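Inactive glucansucrase (PDB 5JBD) is an inactive member of the glucansucrase family, glycoside hydrolase family 70, built round a TIM barrel. Local coordinates at residues Tyr347-Val352 against Pro447-Ile452; Thr504-Asn507 against Leu511-Val514. One frame throughout, in Å; residues are numbered along the deposited sequence.

Contact 1: Tyr347-Val352 against Pro447-Ile452; sequences YTLENV and PAQYAI
Leu-349 and Gln-449 point at each other across two helices and carry most of this contact. Their CA atoms, 6.0 Å apart, are the nearest pair between the segments. The axes of segments 347-352 and 447-452 run at 144° to each other, well towards antiparallel, and their closest approach is 10.4 Å. Gln-449 is extended beyond CG (chi2 -176°), and this reach lays its amide alongside the base of Leu-349. The oxygen OE1 of Gln-449 lies 3.6 Å from Leu-349 CB, a van der Waals contact. The other end of the amide is used as well, since NE2 of Gln-449 is hydrogen-bonded to the backbone O of Tyr-444. That bond should help fix the rotation of the amide.

Glu-350 starts away from the other helix, and its chain bends at chi2. Its carboxylate plane stands 79° from the amide plane of Gln-449, nearly perpendicular. One water lies within hydrogen-bonding distance of both groups, 2.6 Å from Glu-350 OE2 and 2.7 Å from Gln-449 OE1. Any polar link between the segments is thus indirect.

The apolar part is small. Leu-349 and Ile-452 pass each other in opposite directions, and Leu-349 CD2 meets Ile-452 CG2 at 4.0 Å. The longer branch of Ile-452, through CG1, leads away from Leu-349. Behind the second helix, Tyr-450 packs on helix 483-496.

Helix 343-354 follows barrel strand 340-341, and helix 446-455 precedes barrel strand 460-464. The packing is consistent with the outer helical layer of a TIM barrel.

Contact 2: Thr504-Asn507 against Leu511-Val514; sequences TKLN and LASV
Thr-504 and Ala-512 face each other in a beta hairpin made by strands 501-505 and 510-515. The hairpin belongs to an antiparallel sheet distinct from the parallel sheet of the barrel.

Backbone hydrogen bonds come first. Thr-504 and Ala-512 form an antiparallel hydrogen-bonded pair. Thr-504 N donates to Ala-512 O at 2.9 Å. The return bond, Ala-512 N to Thr-504 O, is also 2.9 Å and straighter, at 168° at the hydrogen. Lys-505 and Leu-511 are the next pair, non-hydrogen-bonded. Beyond the hairpin, Leu-511 and Ser-513 bond through their backbones to Val-541 and Val-539 of the next strand.

One apolar side-chain contact forms. The chain turns a corner at Leu-506, and the end of its side chain comes back to the second strand. With CG anti to the carbonyl carbon (chi1 -59°), CD1 is the branch that meets Ala-512 CB, at 3.9 Å. Both residues also touch Ile-554. On the face of Lys-505 and Leu-511, a side chain packs against backbone: Leu-511 CB lies 4.1 Å from Lys-505 CA, a van der Waals approach. The amine of Lys-505 turns to other partners, the side-chain oxygens of Asn-361 and Asn-508.

A weaker polar contact adds to the pairing. Thr-504 O, already bonded to Ala-512 N, also receives a CA-H...O approach from Leu-511 CA at 3.3 Å, bent to 122° at the hydrogen.

Contact 1 precedes contact 2 along the chain, and the two do not interleave. Their centres are 14 Å apart. Their nearest atoms are about 4 Å apart but do not touch. Contact 1 joins two helices beside the parallel barrel sheet, whereas contact 2 lies in the antiparallel sheet. The short helix 364-367 packs against both: Leu-365 touches Leu-349 of contact 1 and Leu-511 of contact 2. Strand 612-618 of the antiparallel sheet also packs on helix 446-455 through Leu-613. The two contacts are thus consistent with a place at the junction between the barrel's helices and the neighbouring beta-sheet region.

Contact 1: Tyr347-Val352 against Pro447-Ile452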
ATOM      1  N   TYR A 347     -18.004  -0.852   5.549  1.00 22.33           N
ATOM      2  CA  TYR A 347     -18.200  -1.296   6.925  1.00 23.22           C
ATOM      3  C   TYR A 347     -19.672  -1.618   7.204  1.00 23.30           C
ATOM      4  O   TYR A 347     -19.968  -2.595   7.879  1.00 23.26           O
ATOM      5  CB  TYR A 347     -17.621  -0.312   7.946  1.00 23.80           C
ATOM      6  CG  TYR A 347     -16.111  -0.274   7.879  1.00 24.70           C
ATOM      7  CD1 TYR A 347     -15.340  -1.382   8.267  1.00 26.30           C
ATOM      8  CD2 TYR A 347     -15.441   0.841   7.357  1.00 26.61           C
ATOM      9  CE1 TYR A 347     -13.949  -1.366   8.159  1.00 26.28           C
ATOM     10  CE2 TYR A 347     -14.058   0.869   7.251  1.00 26.72           C
ATOM     11  CZ  TYR A 347     -13.315  -0.236   7.651  1.00 27.29           C
ATOM     12  OH  TYR A 347     -11.948  -0.188   7.535  1.00 25.52           O
ATOM     13  N   THR A 348     -20.582  -0.835   6.635  1.00 22.76           N
ATOM     14  CA  THR A 348     -22.009  -1.099   6.784  1.00 22.62           C
ATOM     15  C   THR A 348     -22.404  -2.439   6.151  1.00 22.14           C
ATOM     16  O   THR A 348     -23.097  -3.255   6.779  1.00 23.26           O
ATOM     17  CB  THR A 348     -22.838   0.062   6.203  1.00 22.01           C
ATOM     18  OG1 THR A 348     -22.607   1.239   6.996  1.00 22.13           O
ATOM     19  CG2 THR A 348     -24.325  -0.256   6.211  1.00 22.30           C
ATOM     20  N   LEU A 349     -21.974  -2.658   4.925  1.00 22.52           N
ATOM     21  CA  LEU A 349     -22.215  -3.937   4.259  1.00 23.15           C
ATOM     22  C   LEU A 349     -21.711  -5.106   5.114  1.00 23.17           C
ATOM     23  O   LEU A 349     -22.442  -6.077   5.316  1.00 23.16           O
ATOM     24  CB  LEU A 349     -21.555  -3.972   2.887  1.00 23.33           C
ATOM     25  CG  LEU A 349     -22.210  -3.107   1.805  1.00 23.91           C
ATOM     26  CD1 LEU A 349     -21.273  -2.934   0.616  1.00 23.02           C
ATOM     27  CD2 LEU A 349     -23.539  -3.689   1.337  1.00 24.17           C
ATOM     28  N   GLU A 350     -20.490  -4.996   5.639  1.00 23.51           N
ATOM     29  CA  GLU A 350     -19.919  -6.070   6.473  1.00 24.26           C
ATOM     30  C   GLU A 350     -20.618  -6.223   7.832  1.00 25.69           C
ATOM     31  O   GLU A 350     -20.870  -7.363   8.276  1.00 25.08           O
ATOM     32  CB  GLU A 350     -18.401  -5.905   6.648  1.00 24.50           C
ATOM     33  CG  GLU A 350     -17.631  -6.016   5.323  1.00 23.94           C
ATOM     34  CD  GLU A 350     -16.309  -6.779   5.406  1.00 25.47           C
ATOM     35  OE1 GLU A 350     -15.613  -6.685   6.440  1.00 23.98           O
ATOM     36  OE2 GLU A 350     -15.954  -7.447   4.401  1.00 21.70           O
ATOM     37  N   ASN A 351     -20.953  -5.100   8.481  1.00 24.35           N
ATOM     38  CA  ASN A 351     -21.587  -5.169   9.788  1.00 24.55           C
ATOM     39  C   ASN A 351     -23.040  -5.646   9.690  1.00 23.60           C
ATOM     40  O   ASN A 351     -23.535  -6.267  10.622  1.00 24.56           O
ATOM     41  CB  ASN A 351     -21.554  -3.821  10.553  1.00 25.09           C
ATOM     42  CG  ASN A 351     -20.144  -3.322  10.882  1.00 26.00           C
ATOM     43  OD1 ASN A 351     -19.920  -2.131  11.222  1.00 27.75           O
ATOM     44  ND2 ASN A 351     -19.207  -4.204  10.811  1.00 25.19           N
ATOM     45  N   VAL A 352     -23.723  -5.363   8.577  1.00 24.18           N
ATOM     46  CA  VAL A 352     -25.147  -5.717   8.417  1.00 23.99           C
ATOM     47  C   VAL A 352     -25.331  -7.105   7.817  1.00 24.09           C
ATOM     48  O   VAL A 352     -26.168  -7.876   8.292  1.00 23.96           O
ATOM     49  CB  VAL A 352     -25.900  -4.683   7.555  1.00 24.54           C
ATOM     50  CG1 VAL A 352     -27.323  -5.120   7.220  1.00 24.72           C
ATOM     51  CG2 VAL A 352     -25.937  -3.337   8.258  1.00 24.44           C
ATOM     52  N   PRO A 447     -23.045 -12.362  -2.318  1.00 23.96           N
ATOM     53  CA  PRO A 447     -23.926 -11.962  -3.420  1.00 24.61           C
ATOM     54  C   PRO A 447     -24.847 -10.779  -3.097  1.00 23.78           C
ATOM     55  O   PRO A 447     -24.961  -9.861  -3.911  1.00 23.37           O
ATOM     56  CB  PRO A 447     -24.734 -13.224  -3.702  1.00 25.20           C
ATOM     57  CG  PRO A 447     -23.814 -14.339  -3.325  1.00 25.61           C
ATOM     58  CD  PRO A 447     -23.114 -13.815  -2.086  1.00 25.45           C
ATOM     59  N   ALA A 448     -25.446 -10.774  -1.912  1.00 24.63           N
ATOM     60  CA  ALA A 448     -26.303  -9.649  -1.505  1.00 24.39           C
ATOM     61  C   ALA A 448     -25.511  -8.345  -1.308  1.00 24.14           C
ATOM     62  O   ALA A 448     -26.014  -7.260  -1.629  1.00 24.10           O
ATOM     63  CB  ALA A 448     -27.107 -10.008  -0.245  1.00 25.40           C
ATOM     64  N   GLN A 449     -24.298  -8.432  -0.767  1.00 24.05           N
ATOM     65  CA  GLN A 449     -23.459  -7.251  -0.638  1.00 23.56           C
ATOM     66  C   GLN A 449     -23.256  -6.622  -2.013  1.00 24.19           C
ATOM     67  O   GLN A 449     -23.429  -5.407  -2.166  1.00 22.14           O
ATOM     68  CB  GLN A 449     -22.124  -7.557   0.032  1.00 23.83           C
ATOM     69  CG  GLN A 449     -22.260  -7.855   1.518  1.00 23.36           C
ATOM     70  CD  GLN A 449     -20.932  -8.057   2.225  1.00 22.97           C
ATOM     71  OE1 GLN A 449     -20.070  -7.171   2.221  1.00 23.11           O
ATOM     72  NE2 GLN A 449     -20.765  -9.220   2.859  1.00 23.03           N
ATOM     73  N   TYR A 450     -22.937  -7.455  -3.012  1.00 22.81           N
ATOM     74  CA  TYR A 450     -22.798  -6.966  -4.392  1.00 22.78           C
ATOM     75  C   TYR A 450     -24.103  -6.473  -5.019  1.00 21.76           C
ATOM     76  O   TYR A 450     -24.094  -5.526  -5.815  1.00 22.38           O
ATOM     77  CB  TYR A 450     -22.137  -8.026  -5.302  1.00 22.74           C
ATOM     78  CG  TYR A 450     -20.632  -7.932  -5.310  1.00 23.21           C
ATOM     79  CD1 TYR A 450     -19.990  -6.955  -6.073  1.00 22.36           C
ATOM     80  CD2 TYR A 450     -19.842  -8.793  -4.537  1.00 23.32           C
ATOM     81  CE1 TYR A 450     -18.605  -6.846  -6.076  1.00 23.79           C
ATOM     82  CE2 TYR A 450     -18.453  -8.687  -4.532  1.00 24.24           C
ATOM     83  CZ  TYR A 450     -17.838  -7.716  -5.301  1.00 23.27           C
ATOM     84  OH  TYR A 450     -16.467  -7.584  -5.305  1.00 23.35           O
ATOM     85  N   ALA A 451     -25.218  -7.125  -4.703  1.00 21.56           N
ATOM     86  CA  ALA A 451     -26.519  -6.697  -5.237  1.00 21.30           C
ATOM     87  C   ALA A 451     -26.864  -5.275  -4.782  1.00 20.55           C
ATOM     88  O   ALA A 451     -27.400  -4.486  -5.570  1.00 20.37           O
ATOM     89  CB  ALA A 451     -27.616  -7.657  -4.831  1.00 22.47           C
ATOM     90  N   ILE A 452     -26.538  -4.956  -3.529  1.00 19.50           N
ATOM     91  CA  ILE A 452     -26.692  -3.604  -3.002  1.00 20.75           C
ATOM     92  C   ILE A 452     -25.701  -2.650  -3.677  1.00 21.55           C
ATOM     93  O   ILE A 452     -26.102  -1.606  -4.215  1.00 20.65           O
ATOM     94  CB  ILE A 452     -26.519  -3.569  -1.449  1.00 20.85           C
ATOM     95  CG1 ILE A 452     -27.655  -4.330  -0.740  1.00 22.46           C
ATOM     96  CG2 ILE A 452     -26.395  -2.139  -0.928  1.00 21.13           C
ATOM     97  CD1 ILE A 452     -29.030  -3.678  -0.827  1.00 22.52           C
TER
HETATM   98  O   HOH W   1     -17.417  -7.497   2.258  1.00 18.67           O

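Contact 2: Thr504-Asn507 against Leu511-Val514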
ATOM      1  N   THR A 504     -36.472   0.837   1.264  1.00 22.40           N
ATOM      2  CA  THR A 504     -37.606   0.758   2.184  1.00 24.10           C
ATOM      3  C   THR A 504     -37.578  -0.558   2.966  1.00 23.41           C
ATOM      4  O   THR A 504     -37.454  -1.614   2.358  1.00 23.16           O
ATOM      5  CB  THR A 504     -38.896   0.828   1.356  1.00 25.10           C
ATOM      6  OG1 THR A 504     -38.929   2.055   0.623  1.00 27.19           O
ATOM      7  CG2 THR A 504     -40.132   0.760   2.229  1.00 27.19           C
ATOM      8  N   LYS A 505     -37.670  -0.494   4.295  1.00 23.09           N
ATOM      9  CA  LYS A 505     -37.772  -1.708   5.111  1.00 23.81           C
ATOM     10  C   LYS A 505     -39.160  -2.323   4.964  1.00 23.84           C
ATOM     11  O   LYS A 505     -40.170  -1.622   5.117  1.00 21.53           O
ATOM     12  CB  LYS A 505     -37.504  -1.430   6.585  1.00 24.49           C
ATOM     13  CG  LYS A 505     -36.042  -1.161   6.898  1.00 24.92           C
ATOM     14  CD  LYS A 505     -35.859  -0.849   8.373  1.00 26.64           C
ATOM     15  CE  LYS A 505     -36.043  -2.080   9.238  1.00 27.46           C
ATOM     16  NZ  LYS A 505     -35.682  -1.836  10.660  1.00 28.22           N
ATOM     17  N   LEU A 506     -39.191  -3.611   4.638  1.00 23.55           N
ATOM     18  CA  LEU A 506     -40.435  -4.380   4.489  1.00 25.16           C
ATOM     19  C   LEU A 506     -40.830  -5.073   5.789  1.00 25.00           C
ATOM     20  O   LEU A 506     -42.003  -5.310   6.035  1.00 25.84           O
ATOM     21  CB  LEU A 506     -40.303  -5.399   3.353  1.00 26.42           C
ATOM     22  CG  LEU A 506     -39.975  -4.807   1.978  1.00 27.87           C
ATOM     23  CD1 LEU A 506     -39.631  -5.926   1.007  1.00 28.38           C
ATOM     24  CD2 LEU A 506     -41.095  -3.921   1.424  1.00 29.15           C
ATOM     25  N   ASN A 507     -39.841  -5.434   6.597  1.00 24.71           N
ATOM     26  CA  ASN A 507     -40.058  -5.847   7.982  1.00 25.40           C
ATOM     27  C   ASN A 507     -38.783  -5.469   8.707  1.00 25.06           C
ATOM     28  O   ASN A 507     -37.949  -4.815   8.104  1.00 26.36           O
ATOM     29  CB  ASN A 507     -40.436  -7.349   8.088  1.00 26.48           C
ATOM     30  CG  ASN A 507     -39.335  -8.289   7.592  1.00 27.48           C
ATOM     31  OD1 ASN A 507     -38.150  -8.079   7.854  1.00 26.69           O
ATOM     32  ND2 ASN A 507     -39.734  -9.338   6.875  1.00 28.05           N
ATOM     33  N   LEU A 511     -35.212  -5.414   3.463  1.00 23.23           N
ATOM     34  CA  LEU A 511     -35.521  -4.217   2.694  1.00 22.57           C
ATOM     35  C   LEU A 511     -35.599  -4.456   1.198  1.00 22.13           C
ATOM     36  O   LEU A 511     -35.099  -5.471   0.691  1.00 22.84           O
ATOM     37  CB  LEU A 511     -34.539  -3.105   3.038  1.00 24.37           C
ATOM     38  CG  LEU A 511     -33.089  -3.128   2.557  1.00 25.88           C
ATOM     39  CD1 LEU A 511     -32.953  -2.868   1.058  1.00 24.89           C
ATOM     40  CD2 LEU A 511     -32.315  -2.070   3.331  1.00 26.47           C
ATOM     41  N   ALA A 512     -36.242  -3.507   0.518  1.00 20.45           N
ATOM     42  CA  ALA A 512     -36.319  -3.428  -0.940  1.00 19.31           C
ATOM     43  C   ALA A 512     -35.601  -2.164  -1.388  1.00 20.03           C
ATOM     44  O   ALA A 512     -35.878  -1.060  -0.871  1.00 20.25           O
ATOM     45  CB  ALA A 512     -37.773  -3.412  -1.399  1.00 19.70           C
ATOM     46  N   SER A 513     -34.625  -2.336  -2.279  1.00 20.12           N
ATOM     47  CA  SER A 513     -33.900  -1.229  -2.909  1.00 19.63           C
ATOM     48  C   SER A 513     -34.315  -1.212  -4.369  1.00 20.46           C
ATOM     49  O   SER A 513     -34.075  -2.177  -5.086  1.00 21.13           O
ATOM     50  CB  SER A 513     -32.394  -1.421  -2.785  1.00 18.83           C
ATOM     51  OG  SER A 513     -31.717  -0.292  -3.298  1.00 18.16           O
ATOM     52  N   VAL A 514     -34.984  -0.128  -4.772  1.00 20.36           N
ATOM     53  CA  VAL A 514     -35.617  -0.026  -6.078  1.00 21.75           C
ATOM     54  C   VAL A 514     -34.975   1.109  -6.864  1.00 22.40           C
ATOM     55  O   VAL A 514     -34.822   2.212  -6.324  1.00 22.20           O
ATOM     56  CB  VAL A 514     -37.133   0.241  -5.946  1.00 22.09           C
ATOM     57  CG1 VAL A 514     -37.760   0.581  -7.294  1.00 23.17           C
ATOM     58  CG2 VAL A 514     -37.834  -0.994  -5.357  1.00 22.65           C
TER